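Local atomic coordinates of lipase (Photobacterium sp. M37, PDB entry 2ORY), a protein that hydrolyses the ester bonds of triacylglycerols as a cold-adapted bacterial lipase of the class 3 family, with an alpha/beta hydrolase fold. Residues E53-P58 / M73-K78; Y85-R90 / A166-T171; S108-W113 / K281-I286; I122-E127 / A211-F216; N233-V238 / G295-I300. One frame throughout, in Å; residues are numbered along the deposited sequence.

Interaction 1: residues E53-P58 / M73-K78; sequences EVVWGP and MYVIQK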
# COMPACT_ATOMS: atom_id res chain seq x y z
N GLU A 53 -3.37 19.13 6.91
CA GLU A 53 -2.48 19.91 6.06
C GLU A 53 -1.44 19.01 5.40
O GLU A 53 -0.76 18.23 6.07
CB GLU A 53 -1.75 20.97 6.91
CG GLU A 53 -0.80 21.84 6.14
CD GLU A 53 -1.51 22.86 5.26
OE1 GLU A 53 -0.90 23.29 4.25
OE2 GLU A 53 -2.66 23.24 5.58
N VAL A 54 -1.32 19.11 4.08
CA VAL A 54 -0.31 18.32 3.37
C VAL A 54 0.98 19.08 3.65
O VAL A 54 1.11 20.22 3.24
CB VAL A 54 -0.59 18.29 1.85
CG1 VAL A 54 0.51 17.52 1.12
CG2 VAL A 54 -1.96 17.65 1.58
N VAL A 55 1.90 18.45 4.37
CA VAL A 55 3.16 19.08 4.73
C VAL A 55 4.40 18.52 4.00
O VAL A 55 5.50 19.04 4.15
CB VAL A 55 3.37 19.01 6.25
CG1 VAL A 55 2.32 19.88 6.96
CG2 VAL A 55 3.25 17.57 6.74
N TRP A 56 4.22 17.46 3.23
CA TRP A 56 5.34 16.92 2.46
C TRP A 56 4.79 16.17 1.27
O TRP A 56 3.96 15.27 1.43
CB TRP A 56 6.21 15.97 3.28
CG TRP A 56 7.43 15.55 2.51
CD1 TRP A 56 8.65 16.15 2.54
CD2 TRP A 56 7.56 14.42 1.63
NE1 TRP A 56 9.54 15.46 1.76
CE2 TRP A 56 8.90 14.40 1.18
CE3 TRP A 56 6.68 13.44 1.17
CZ2 TRP A 56 9.39 13.41 0.31
CZ3 TRP A 56 7.16 12.45 0.29
CH2 TRP A 56 8.51 12.45 -0.13
N GLY A 57 5.25 16.55 0.09
CA GLY A 57 4.76 15.91 -1.12
C GLY A 57 3.49 16.61 -1.57
O GLY A 57 3.15 17.68 -1.06
N PRO A 58 2.76 16.03 -2.54
CA PRO A 58 3.15 14.75 -3.15
C PRO A 58 4.47 14.70 -3.95
O PRO A 58 4.75 15.57 -4.78
CB PRO A 58 1.94 14.39 -4.01
CG PRO A 58 1.36 15.72 -4.39
CD PRO A 58 1.50 16.54 -3.11
N MET A 73 4.21 9.42 -2.75
CA MET A 73 4.15 9.46 -1.30
C MET A 73 3.99 10.90 -0.84
O MET A 73 4.53 11.82 -1.45
CB MET A 73 5.43 8.85 -0.69
CG MET A 73 5.51 8.91 0.85
SD MET A 73 6.83 7.90 1.45
CE MET A 73 8.27 8.80 0.78
N TYR A 74 3.19 11.08 0.21
CA TYR A 74 2.98 12.39 0.81
C TYR A 74 2.76 12.20 2.31
O TYR A 74 2.57 11.06 2.79
CB TYR A 74 1.78 13.13 0.17
CG TYR A 74 0.41 12.51 0.39
CD1 TYR A 74 -0.47 13.05 1.31
CD2 TYR A 74 0.02 11.36 -0.29
CE1 TYR A 74 -1.71 12.46 1.55
CE2 TYR A 74 -1.21 10.75 -0.05
CZ TYR A 74 -2.07 11.30 0.88
OH TYR A 74 -3.26 10.68 1.17
N VAL A 75 2.84 13.30 3.05
CA VAL A 75 2.64 13.29 4.49
C VAL A 75 1.58 14.34 4.89
O VAL A 75 1.69 15.50 4.51
CB VAL A 75 3.96 13.62 5.23
CG1 VAL A 75 3.76 13.47 6.73
CG2 VAL A 75 5.08 12.72 4.75
N ILE A 76 0.57 13.91 5.64
CA ILE A 76 -0.50 14.81 6.11
C ILE A 76 -0.27 15.02 7.60
O ILE A 76 0.01 14.06 8.32
CB ILE A 76 -1.93 14.21 5.97
CG1 ILE A 76 -2.12 13.56 4.60
CG2 ILE A 76 -2.97 15.28 6.19
CD1 ILE A 76 -1.61 12.12 4.58
N GLN A 77 -0.40 16.25 8.06
CA GLN A 77 -0.24 16.55 9.47
C GLN A 77 -1.55 17.10 10.01
O GLN A 77 -2.16 17.98 9.41
CB GLN A 77 0.87 17.60 9.67
CG GLN A 77 1.02 18.04 11.12
CD GLN A 77 2.09 19.11 11.31
OE1 GLN A 77 2.45 19.45 12.44
NE2 GLN A 77 2.61 19.64 10.21
N LYS A 78 -1.99 16.57 11.15
CA LYS A 78 -3.22 17.04 11.78
C LYS A 78 -2.95 18.41 12.42
O LYS A 78 -2.08 18.52 13.29
CB LYS A 78 -3.67 16.05 12.85
CG LYS A 78 -4.64 16.64 13.87
CD LYS A 78 -5.99 15.95 13.87
CE LYS A 78 -5.89 14.52 14.37
NZ LYS A 78 -7.24 13.92 14.54
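A classic beta bulge in the antiparallel hairpin of strands 52-63 and 66-78 defines this contact: Val55 and Trp56 both lie opposite Val75. Val55 N gives Val75 O the main bond, at 3.0 Å, while Trp56 N adds a weak second one to the same oxygen. Regular pairing resumes where Val75 N donates to Trp56 O at 2.8 Å, and on the other side of the bulge the backbones of Glu53 and Gln77 bond to each other in both directions. The bulge shifts the register by one residue between Val54 and Trp56. The Trp56 side chain, with CG opposite the backbone N (chi1 -174°), reaches back along strand 73-78; its CB touches Val75 CG2 at 3.7 Å, Tyr74 CA sits in the ring plane at the edge, and Met73, whose thioether bends at chi3, brings CE to within 3.8 Å of Trp56 CH2. Val55 meets the extended Gln77 side chain at about a right angle, with CG1 3.3 Å from Gln77 NE2. Gly57 has a positive phi, and a cis peptide follows, before Pro58. Trp56 NE1 is satisfied by Lys150 O. Helix 152-160 packs on Val55, Met73 and Val75, helix 30-43 on Val54, Pro58 and Tyr74, and strand 84-90 continues the sheet beyond 73-78.

Interaction 2: residues Y85-R90 / A166-T171; sequences YVIAIR and AKICVT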
# COMPACT_ATOMS: atom_id res chain seq x y z
N TYR A 85 1.31 12.75 12.47
CA TYR A 85 1.41 12.66 11.03
C TYR A 85 0.94 11.36 10.38
O TYR A 85 0.95 10.29 11.00
CB TYR A 85 2.87 12.86 10.60
CG TYR A 85 3.52 14.11 11.16
CD1 TYR A 85 4.03 14.13 12.46
CD2 TYR A 85 3.62 15.26 10.38
CE1 TYR A 85 4.63 15.29 12.97
CE2 TYR A 85 4.21 16.42 10.89
CZ TYR A 85 4.72 16.43 12.18
OH TYR A 85 5.30 17.58 12.67
N VAL A 86 0.53 11.48 9.12
CA VAL A 86 0.15 10.33 8.31
C VAL A 86 1.06 10.30 7.08
O VAL A 86 1.15 11.29 6.37
CB VAL A 86 -1.32 10.41 7.80
CG1 VAL A 86 -1.60 9.25 6.85
CG2 VAL A 86 -2.29 10.34 8.94
N ILE A 87 1.75 9.19 6.84
CA ILE A 87 2.56 9.06 5.62
C ILE A 87 1.75 8.09 4.73
O ILE A 87 1.55 6.93 5.09
CB ILE A 87 3.93 8.43 5.90
CG1 ILE A 87 4.76 9.34 6.80
CG2 ILE A 87 4.62 8.14 4.59
CD1 ILE A 87 6.12 8.71 7.16
N ALA A 88 1.27 8.56 3.58
CA ALA A 88 0.48 7.70 2.69
C ALA A 88 1.29 7.37 1.43
O ALA A 88 1.99 8.22 0.89
CB ALA A 88 -0.84 8.40 2.32
N ILE A 89 1.20 6.12 0.99
CA ILE A 89 1.96 5.65 -0.16
C ILE A 89 1.09 5.00 -1.22
O ILE A 89 0.16 4.26 -0.92
CB ILE A 89 3.06 4.65 0.33
CG1 ILE A 89 4.09 5.43 1.18
CG2 ILE A 89 3.70 3.90 -0.85
CD1 ILE A 89 5.04 4.59 1.99
N ARG A 90 1.42 5.29 -2.47
CA ARG A 90 0.69 4.77 -3.63
C ARG A 90 1.70 4.15 -4.58
O ARG A 90 2.85 4.59 -4.64
CB ARG A 90 -0.01 5.93 -4.34
CG ARG A 90 -0.80 5.57 -5.58
CD ARG A 90 -1.15 6.80 -6.42
NE ARG A 90 -0.06 7.15 -7.32
CZ ARG A 90 -0.08 8.19 -8.15
NH1 ARG A 90 -1.15 8.97 -8.21
NH2 ARG A 90 0.96 8.44 -8.92
N ALA A 166 6.55 12.50 18.59
CA ALA A 166 5.54 12.53 17.54
C ALA A 166 4.83 11.20 17.38
O ALA A 166 5.20 10.19 17.97
CB ALA A 166 6.16 12.94 16.20
N LYS A 167 3.82 11.20 16.54
CA LYS A 167 3.04 10.02 16.26
C LYS A 167 2.97 9.95 14.73
O LYS A 167 2.67 10.94 14.07
CB LYS A 167 1.65 10.22 16.88
CG LYS A 167 0.60 9.19 16.60
CD LYS A 167 -0.78 9.86 16.76
CE LYS A 167 -1.91 8.87 17.00
NZ LYS A 167 -1.85 8.31 18.38
N ILE A 168 3.30 8.81 14.17
CA ILE A 168 3.23 8.67 12.73
C ILE A 168 2.58 7.36 12.35
O ILE A 168 2.96 6.32 12.86
CB ILE A 168 4.65 8.70 12.07
CG1 ILE A 168 5.29 10.08 12.28
CG2 ILE A 168 4.55 8.38 10.56
CD1 ILE A 168 6.55 10.31 11.48
N CYS A 169 1.56 7.42 11.49
CA CYS A 169 0.92 6.22 10.98
C CYS A 169 1.28 6.15 9.49
O CYS A 169 1.12 7.13 8.76
CB CYS A 169 -0.61 6.28 11.14
SG CYS A 169 -1.41 4.72 10.69
N VAL A 170 1.79 5.02 9.03
CA VAL A 170 2.15 4.87 7.62
C VAL A 170 1.10 3.96 7.01
O VAL A 170 0.90 2.84 7.47
CB VAL A 170 3.55 4.23 7.45
CG1 VAL A 170 3.99 4.35 5.98
CG2 VAL A 170 4.56 4.88 8.43
N THR A 171 0.41 4.46 5.99
CA THR A 171 -0.64 3.68 5.35
C THR A 171 -0.51 3.66 3.82
O THR A 171 0.22 4.46 3.22
CB THR A 171 -2.03 4.23 5.75
OG1 THR A 171 -3.04 3.31 5.36
CG2 THR A 171 -2.29 5.56 5.07
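Strands 85-90 and 166-171 run parallel, their axes 4.7 Å apart at an angle of 19°, and five backbone hydrogen bonds join them from Tyr85 N to Lys167 O (2.8 Å) as far as Ile89 N to Thr171 O (2.9 Å). Side chains alternate between two faces. On one, Ile87 is the middle member: its CD1 crosses to Ile168 CG2 at 3.8 Å, while its CG2 lies alongside Val170 CG1 at 4.1 Å, the two side chains pointing the same way. Ile87 CG1 stands opposite the carbonyl carbon (chi1 -65°), which sends CD1 back to Ile168 and leaves CG2 for Val170. Ile89 CD1 reaches the same Val170 methyl. The Tyr85 ring presents an edge to Ala166 CB, and its hydroxyl is bonded to Lys159. On the face of Val86 and Ala88, Thr171 CG2 lies 4.2 Å from Val86 CG1, and OG1 is left for Ile204 O and Ser13. This parallel pairing belongs to the central sheet of the alpha/beta hydrolase fold, and strand 166-173 runs on toward the probable nucleophile elbow at Ser174. Helix 175-189 covers Ile87, Ile89 and Val170, helix 5-15 covers Val86, Cys169 and Thr171, and strands 66-78 and 199-206 flank the pair.

Interaction 3: residues S108-W113 / K281-I286; sequences SAMKKW and KKYKQI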
# COMPACT_ATOMS: atom_id res chain seq x y z
N SER A 108 11.64 -12.99 -8.01
CA SER A 108 12.42 -14.22 -8.06
C SER A 108 13.81 -14.04 -7.44
O SER A 108 14.45 -15.02 -7.06
CB SER A 108 12.55 -14.74 -9.50
OG SER A 108 12.92 -13.71 -10.39
N ALA A 109 14.25 -12.79 -7.32
CA ALA A 109 15.54 -12.48 -6.71
C ALA A 109 15.23 -11.72 -5.42
O ALA A 109 14.25 -10.99 -5.35
CB ALA A 109 16.38 -11.60 -7.66
N MET A 110 16.06 -11.90 -4.39
CA MET A 110 15.82 -11.23 -3.11
C MET A 110 17.05 -10.57 -2.51
O MET A 110 18.19 -10.95 -2.83
CB MET A 110 15.24 -12.22 -2.09
CG MET A 110 13.97 -12.92 -2.56
SD MET A 110 13.27 -14.07 -1.36
CE MET A 110 12.19 -12.94 -0.38
N LYS A 111 16.81 -9.60 -1.63
CA LYS A 111 17.87 -8.88 -0.93
C LYS A 111 17.68 -9.00 0.59
O LYS A 111 16.56 -8.97 1.10
CB LYS A 111 17.90 -7.40 -1.34
CG LYS A 111 18.76 -7.14 -2.58
CD LYS A 111 18.83 -5.66 -2.93
CE LYS A 111 19.95 -5.37 -3.93
NZ LYS A 111 19.85 -6.17 -5.20
N LYS A 112 18.78 -9.14 1.31
CA LYS A 112 18.64 -9.27 2.75
C LYS A 112 18.25 -7.90 3.28
O LYS A 112 18.71 -6.88 2.78
CB LYS A 112 19.94 -9.76 3.40
CG LYS A 112 21.08 -8.78 3.35
CD LYS A 112 21.82 -8.71 4.69
CE LYS A 112 22.49 -10.03 5.05
NZ LYS A 112 22.98 -10.02 6.47
N TRP A 113 17.35 -7.91 4.26
CA TRP A 113 16.89 -6.69 4.90
C TRP A 113 18.15 -5.99 5.41
O TRP A 113 18.91 -6.55 6.20
CB TRP A 113 15.96 -7.04 6.06
CG TRP A 113 15.42 -5.86 6.80
CD1 TRP A 113 15.61 -5.56 8.12
CD2 TRP A 113 14.54 -4.85 6.28
NE1 TRP A 113 14.89 -4.43 8.45
CE2 TRP A 113 14.23 -3.98 7.35
CE3 TRP A 113 13.98 -4.60 5.01
CZ2 TRP A 113 13.39 -2.87 7.19
CZ3 TRP A 113 13.14 -3.49 4.86
CH2 TRP A 113 12.85 -2.64 5.94
N LYS A 281 11.15 -19.72 -1.87
CA LYS A 281 11.47 -18.37 -1.39
C LYS A 281 10.92 -18.11 0.01
O LYS A 281 11.34 -17.17 0.69
CB LYS A 281 10.91 -17.32 -2.34
CG LYS A 281 11.91 -16.74 -3.32
CD LYS A 281 12.39 -17.78 -4.29
CE LYS A 281 13.24 -17.12 -5.35
NZ LYS A 281 13.73 -18.11 -6.33
N LYS A 282 9.95 -18.92 0.42
CA LYS A 282 9.31 -18.82 1.72
C LYS A 282 8.66 -17.46 1.97
O LYS A 282 8.74 -16.90 3.07
CB LYS A 282 10.33 -19.13 2.82
CG LYS A 282 10.91 -20.53 2.73
CD LYS A 282 11.73 -20.87 3.97
CE LYS A 282 12.91 -19.92 4.19
NZ LYS A 282 13.69 -20.29 5.43
N TYR A 283 8.01 -16.94 0.92
CA TYR A 283 7.31 -15.66 0.99
C TYR A 283 6.17 -15.81 1.98
O TYR A 283 5.45 -16.81 1.95
CB TYR A 283 6.77 -15.28 -0.40
CG TYR A 283 7.74 -14.47 -1.25
CD1 TYR A 283 8.36 -15.03 -2.36
CD2 TYR A 283 8.06 -13.15 -0.92
CE1 TYR A 283 9.27 -14.30 -3.12
CE2 TYR A 283 8.97 -12.41 -1.67
CZ TYR A 283 9.57 -12.99 -2.76
OH TYR A 283 10.45 -12.26 -3.51
N LYS A 284 5.99 -14.82 2.85
CA LYS A 284 4.94 -14.90 3.86
C LYS A 284 4.39 -13.54 4.26
O LYS A 284 5.12 -12.55 4.35
CB LYS A 284 5.43 -15.62 5.11
CG LYS A 284 4.31 -15.87 6.11
CD LYS A 284 4.72 -16.73 7.29
CE LYS A 284 5.33 -15.90 8.40
NZ LYS A 284 5.46 -16.69 9.69
N GLN A 285 3.09 -13.51 4.52
CA GLN A 285 2.38 -12.31 4.90
C GLN A 285 2.79 -11.88 6.30
O GLN A 285 3.12 -12.73 7.13
CB GLN A 285 0.89 -12.64 4.87
CG GLN A 285 -0.10 -11.63 4.29
CD GLN A 285 0.47 -10.59 3.34
OE1 GLN A 285 1.22 -9.71 3.74
NE2 GLN A 285 0.09 -10.68 2.06
N ILE A 286 2.80 -10.57 6.55
CA ILE A 286 3.10 -10.01 7.87
C ILE A 286 1.74 -10.15 8.54
O ILE A 286 0.72 -10.11 7.85
CB ILE A 286 3.48 -8.50 7.80
CG1 ILE A 286 2.42 -7.74 6.99
CG2 ILE A 286 4.87 -8.32 7.21
CD1 ILE A 286 2.67 -6.23 6.88
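A methionine that reaches both a tyrosine ring and a lysine stem, with no hydrogen bond across the contact, sets this meeting of two chain segments apart. Met110 and Tyr283 come from opposite directions, and the methionine is bent at its last torsion (chi3 88°), which turns the methyl over to the phenol. CE touches Tyr283 CE2 at 3.5 Å and is equally close to CZ. The sulfur stands 4.7 Å from the ring centroid, 33° off the normal, in an oblique Met-aromatic contact. SD also meets the aliphatic part of Lys281, with CG at 3.6 Å, the two side chains passing at a slant. Met110 opens the short strand 110-112, which pairs antiparallel with 124-126, whereas 281-286 is an irregular loop between helices 265-278 and 304-319; the contact therefore ties a small surface hairpin to a loop distant in sequence. The Tyr283 hydroxyl also has a bond to Val107 O, which helps to fix the ring, and Tyr283 OH lies 3.7 Å from Met110 CG. Lys281, bent at chi2, runs on past the sulfur to the neighbourhood of Ser108 O; its NZ is 3.3 Å from that oxygen at an angle too poor for a hydrogen bond, and is satisfied by a partner elsewhere in the structure. Ser108 turns its own hydroxyl to Phe105 O.

Interaction 4: residues I122-E127 / A211-F216; sequences ILKISE and AGNADF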
# COMPACT_ATOMS: atom_id res chain seq x y z
N ILE A 122 17.43 -15.35 8.52
CA ILE A 122 17.85 -14.73 7.27
C ILE A 122 16.68 -13.92 6.73
O ILE A 122 15.83 -14.45 6.00
CB ILE A 122 18.26 -15.79 6.22
CG1 ILE A 122 19.48 -16.57 6.68
CG2 ILE A 122 18.61 -15.10 4.92
CD1 ILE A 122 19.20 -17.56 7.77
N LEU A 123 16.62 -12.64 7.10
CA LEU A 123 15.56 -11.74 6.67
C LEU A 123 15.84 -11.26 5.27
O LEU A 123 16.90 -10.72 4.99
CB LEU A 123 15.48 -10.52 7.58
CG LEU A 123 15.07 -10.71 9.04
CD1 LEU A 123 16.02 -11.68 9.71
CD2 LEU A 123 15.08 -9.36 9.73
N LYS A 124 14.87 -11.47 4.38
CA LYS A 124 15.01 -11.05 3.00
C LYS A 124 13.71 -10.51 2.43
O LYS A 124 12.61 -10.96 2.77
CB LYS A 124 15.50 -12.21 2.14
CG LYS A 124 16.94 -12.60 2.38
CD LYS A 124 17.38 -13.71 1.43
CE LYS A 124 18.83 -14.13 1.69
NZ LYS A 124 19.26 -15.27 0.84
N ILE A 125 13.86 -9.52 1.56
CA ILE A 125 12.73 -8.92 0.88
C ILE A 125 12.95 -9.10 -0.62
O ILE A 125 14.08 -9.28 -1.08
CB ILE A 125 12.61 -7.42 1.22
CG1 ILE A 125 13.93 -6.71 0.91
CG2 ILE A 125 12.24 -7.25 2.68
CD1 ILE A 125 13.87 -5.22 1.11
N SER A 126 11.88 -9.06 -1.40
CA SER A 126 12.01 -9.20 -2.84
C SER A 126 12.74 -7.96 -3.35
O SER A 126 12.66 -6.90 -2.73
CB SER A 126 10.64 -9.25 -3.49
OG SER A 126 10.00 -7.98 -3.35
N GLU A 127 13.43 -8.08 -4.48
CA GLU A 127 14.10 -6.93 -5.05
C GLU A 127 13.02 -5.96 -5.45
O GLU A 127 13.20 -4.74 -5.44
CB GLU A 127 14.92 -7.33 -6.29
CG GLU A 127 16.10 -8.25 -6.00
CD GLU A 127 17.06 -8.31 -7.17
OE1 GLU A 127 16.58 -8.27 -8.33
OE2 GLU A 127 18.29 -8.40 -6.94
N ALA A 211 5.80 -8.60 1.04
CA ALA A 211 7.02 -7.87 0.72
C ALA A 211 8.25 -8.76 0.81
O ALA A 211 9.17 -8.60 0.02
CB ALA A 211 7.19 -6.68 1.65
N GLY A 212 8.28 -9.69 1.77
CA GLY A 212 9.46 -10.53 1.94
C GLY A 212 9.23 -11.94 2.46
O GLY A 212 8.11 -12.45 2.39
N ASN A 213 10.28 -12.57 3.00
CA ASN A 213 10.15 -13.95 3.49
C ASN A 213 9.66 -14.10 4.92
O ASN A 213 9.47 -13.11 5.63
CB ASN A 213 11.47 -14.72 3.31
CG ASN A 213 12.61 -14.16 4.15
OD1 ASN A 213 12.41 -13.39 5.10
ND2 ASN A 213 13.83 -14.57 3.83
N ALA A 214 9.45 -15.35 5.34
CA ALA A 214 8.95 -15.66 6.68
C ALA A 214 9.77 -14.98 7.78
O ALA A 214 9.19 -14.35 8.68
CB ALA A 214 8.92 -17.17 6.90
N ASP A 215 11.09 -15.11 7.72
CA ASP A 215 11.97 -14.49 8.71
C ASP A 215 11.81 -12.97 8.74
O ASP A 215 11.91 -12.36 9.80
CB ASP A 215 13.44 -14.85 8.44
CG ASP A 215 13.79 -16.27 8.89
OD1 ASP A 215 12.93 -16.93 9.51
OD2 ASP A 215 14.93 -16.72 8.62
N PHE A 216 11.57 -12.34 7.58
CA PHE A 216 11.37 -10.88 7.51
C PHE A 216 10.03 -10.56 8.16
O PHE A 216 9.93 -9.65 8.99
CB PHE A 216 11.33 -10.39 6.05
CG PHE A 216 10.83 -8.97 5.90
CD1 PHE A 216 11.68 -7.89 6.04
CD2 PHE A 216 9.48 -8.73 5.64
CE1 PHE A 216 11.22 -6.58 5.92
CE2 PHE A 216 8.99 -7.42 5.51
CZ PHE A 216 9.86 -6.35 5.65
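Over one face of the Phe216 ring lies Ile125 CG2, 3.4 Å above the plane and displaced toward the rim, a CH-pi contact with the centroid 3.7 Å away; Trp113, from outside the two segments, meets the same phenylalanine edge-to-face. The ring belongs to the first turn of helix 214-224, whose N-cap is Asn213, and the contact joins that helix start to the short strand 124-126. Asn213 links both sides. With CG between the backbone N and the carbonyl carbon (chi1 65°), its flat amide is directed at the strand: OD1 accepts from Phe216 N at 2.8 Å as the capping bond and, weakly, from Lys124 N, while ND2 donates to Ile122 O at 3.0 Å, the oxygen lying somewhat out of the amide plane. Two atoms of one amide thus bind the helix start and the strand together. Backbone bonds frame the cap: Asn213 N reaches Lys124 O at 2.8 Å and Ser126 N reaches Ala211 O at 3.1 Å. Gly212 forms a single backbone bridge with Ile125, the CA atoms 3.8 Å apart. Leu123 rests its CG on Asp215 O. The Asp215 carboxylate then closes the far end, where OD2 takes the Ile122 N-H at 2.9 Å on its anti side, 27° from the carboxylate plane, along a nearly straight 170° N-H line.

Interaction 5: residues N233-V238 / G295-I300; sequences NSLDIV and GNINPI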
# COMPACT_ATOMS: atom_id res chain seq x y z
N ASN A 233 -9.10 -8.15 2.12
CA ASN A 233 -10.41 -8.67 1.72
C ASN A 233 -10.16 -10.14 1.36
O ASN A 233 -9.22 -10.45 0.63
CB ASN A 233 -10.91 -7.85 0.52
CG ASN A 233 -12.13 -8.47 -0.20
OD1 ASN A 233 -12.65 -9.52 0.19
ND2 ASN A 233 -12.56 -7.82 -1.27
N SER A 234 -10.96 -11.06 1.90
CA SER A 234 -10.74 -12.48 1.61
C SER A 234 -10.84 -12.84 0.12
O SER A 234 -10.24 -13.83 -0.32
CB SER A 234 -11.74 -13.35 2.39
OG SER A 234 -13.09 -13.10 1.99
N LEU A 235 -11.57 -12.06 -0.66
CA LEU A 235 -11.70 -12.38 -2.08
C LEU A 235 -10.79 -11.54 -2.97
O LEU A 235 -10.86 -11.63 -4.20
CB LEU A 235 -13.15 -12.24 -2.53
CG LEU A 235 -14.20 -13.12 -1.85
CD1 LEU A 235 -15.56 -12.82 -2.50
CD2 LEU A 235 -13.86 -14.60 -1.97
N ASP A 236 -9.94 -10.74 -2.36
CA ASP A 236 -8.99 -9.93 -3.12
C ASP A 236 -7.79 -10.84 -3.36
O ASP A 236 -7.18 -11.33 -2.41
CB ASP A 236 -8.58 -8.70 -2.30
CG ASP A 236 -7.52 -7.85 -3.00
OD1 ASP A 236 -7.22 -8.10 -4.19
OD2 ASP A 236 -6.98 -6.93 -2.35
N ILE A 237 -7.46 -11.07 -4.63
CA ILE A 237 -6.32 -11.95 -4.95
C ILE A 237 -4.93 -11.37 -4.62
O ILE A 237 -4.02 -12.13 -4.33
CB ILE A 237 -6.30 -12.38 -6.45
CG1 ILE A 237 -6.17 -11.15 -7.34
CG2 ILE A 237 -7.57 -13.16 -6.82
CD1 ILE A 237 -6.11 -11.46 -8.81
N VAL A 238 -4.77 -10.06 -4.65
CA VAL A 238 -3.46 -9.45 -4.40
C VAL A 238 -2.69 -9.92 -3.17
O VAL A 238 -1.52 -10.30 -3.27
CB VAL A 238 -3.59 -7.94 -4.38
CG1 VAL A 238 -2.27 -7.28 -3.97
CG2 VAL A 238 -4.02 -7.49 -5.75
N GLY A 295 -15.24 -11.15 2.05
CA GLY A 295 -15.80 -10.50 0.87
C GLY A 295 -16.92 -11.29 0.22
O GLY A 295 -17.13 -12.45 0.54
N ASN A 296 -17.62 -10.65 -0.71
CA ASN A 296 -18.73 -11.27 -1.41
C ASN A 296 -18.60 -11.14 -2.91
O ASN A 296 -18.51 -10.03 -3.44
CB ASN A 296 -20.04 -10.63 -0.97
CG ASN A 296 -20.27 -10.80 0.50
OD1 ASN A 296 -20.50 -11.91 0.97
ND2 ASN A 296 -20.19 -9.70 1.23
N ILE A 297 -18.63 -12.28 -3.60
CA ILE A 297 -18.50 -12.30 -5.05
C ILE A 297 -19.60 -11.50 -5.73
O ILE A 297 -20.77 -11.78 -5.53
CB ILE A 297 -18.52 -13.76 -5.57
CG1 ILE A 297 -17.26 -14.50 -5.09
CG2 ILE A 297 -18.52 -13.78 -7.07
CD1 ILE A 297 -17.18 -15.97 -5.53
N ASN A 298 -19.21 -10.51 -6.53
CA ASN A 298 -20.17 -9.68 -7.27
C ASN A 298 -20.58 -10.48 -8.51
O ASN A 298 -19.85 -10.55 -9.50
CB ASN A 298 -19.53 -8.37 -7.70
CG ASN A 298 -20.51 -7.45 -8.35
OD1 ASN A 298 -21.65 -7.84 -8.58
ND2 ASN A 298 -20.09 -6.23 -8.67
N PRO A 299 -21.77 -11.11 -8.47
CA PRO A 299 -22.34 -11.93 -9.54
C PRO A 299 -22.42 -11.31 -10.94
O PRO A 299 -22.40 -12.02 -11.94
CB PRO A 299 -23.72 -12.29 -8.99
CG PRO A 299 -24.08 -11.04 -8.23
CD PRO A 299 -22.81 -10.79 -7.46
N ILE A 300 -22.50 -9.99 -11.01
CA ILE A 300 -22.57 -9.33 -12.30
C ILE A 300 -21.23 -9.39 -13.06
O ILE A 300 -21.22 -9.38 -14.29
CB ILE A 300 -22.95 -7.85 -12.11
CG1 ILE A 300 -24.34 -7.75 -11.48
CG2 ILE A 300 -22.94 -7.13 -13.44
CD1 ILE A 300 -24.75 -6.30 -11.18
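Leu235 and Ser234 turn different kinds of side chain onto the same short segment, 295-297, from a type I beta turn that runs from Asn233 to Asp236. The leucine has CG opposite the carbonyl carbon (chi1 -60°) and an extended end, which carries CD1 over the backbone of Gly295 to Ile297: it lies 3.4 Å from Gly295 C, 3.3 Å from Ile297 N and 3.5 Å from Ile297 CG1. A single methyl thus touches peptide and side chain alike. Beside it Asn233 folds its carboxamide back, so that OD1 accepts from Leu235 N at 2.9 Å, an Asx turn in which the donor stands above the carbonyl plane. That same oxygen borders Gly295 CA at 3.4 Å. Asn233 ND2 is held by Gln311 of helix 304-319. Further along the segment, Asp236 OD1 accepts from Val238 N in a second Asx turn, while its OD2 meets His312 ND1 and Tyr316; with Ser174 this geometry fits a probable Ser-His-Asp triad. The backbone of Ser234 is also bonded to that of Leu293, in the loop before helix 304-319. Between the two segments themselves the hydrogen bond runs from Gly295 N to Ser234 OG, at 2.9 Å and 170°.

How the interactions relate
Interactions 1 and 2 are buried and belong to one sheet: strands 66-78 and 84-90 are neighbours in it, so the antiparallel bulged pair passes straight into the parallel one through bonds such as Ile76 O to Val86 N. Interactions 3 and 4, centres 3 Å apart, share the small sheet of strands 110-112 and 124-126, yet differ in chemistry: the more exposed 3 relies on sulfur and aliphatic contacts, the buried 4 on an amide cap, a carboxylate and backbone bonds. Interaction 5, at the surface, joins irregular loops through one hydroxyl bond and a leucine methyl. Backbone bonds carry interactions 1 and 2, side chains mainly 3 and 5, and interaction 4 combines both.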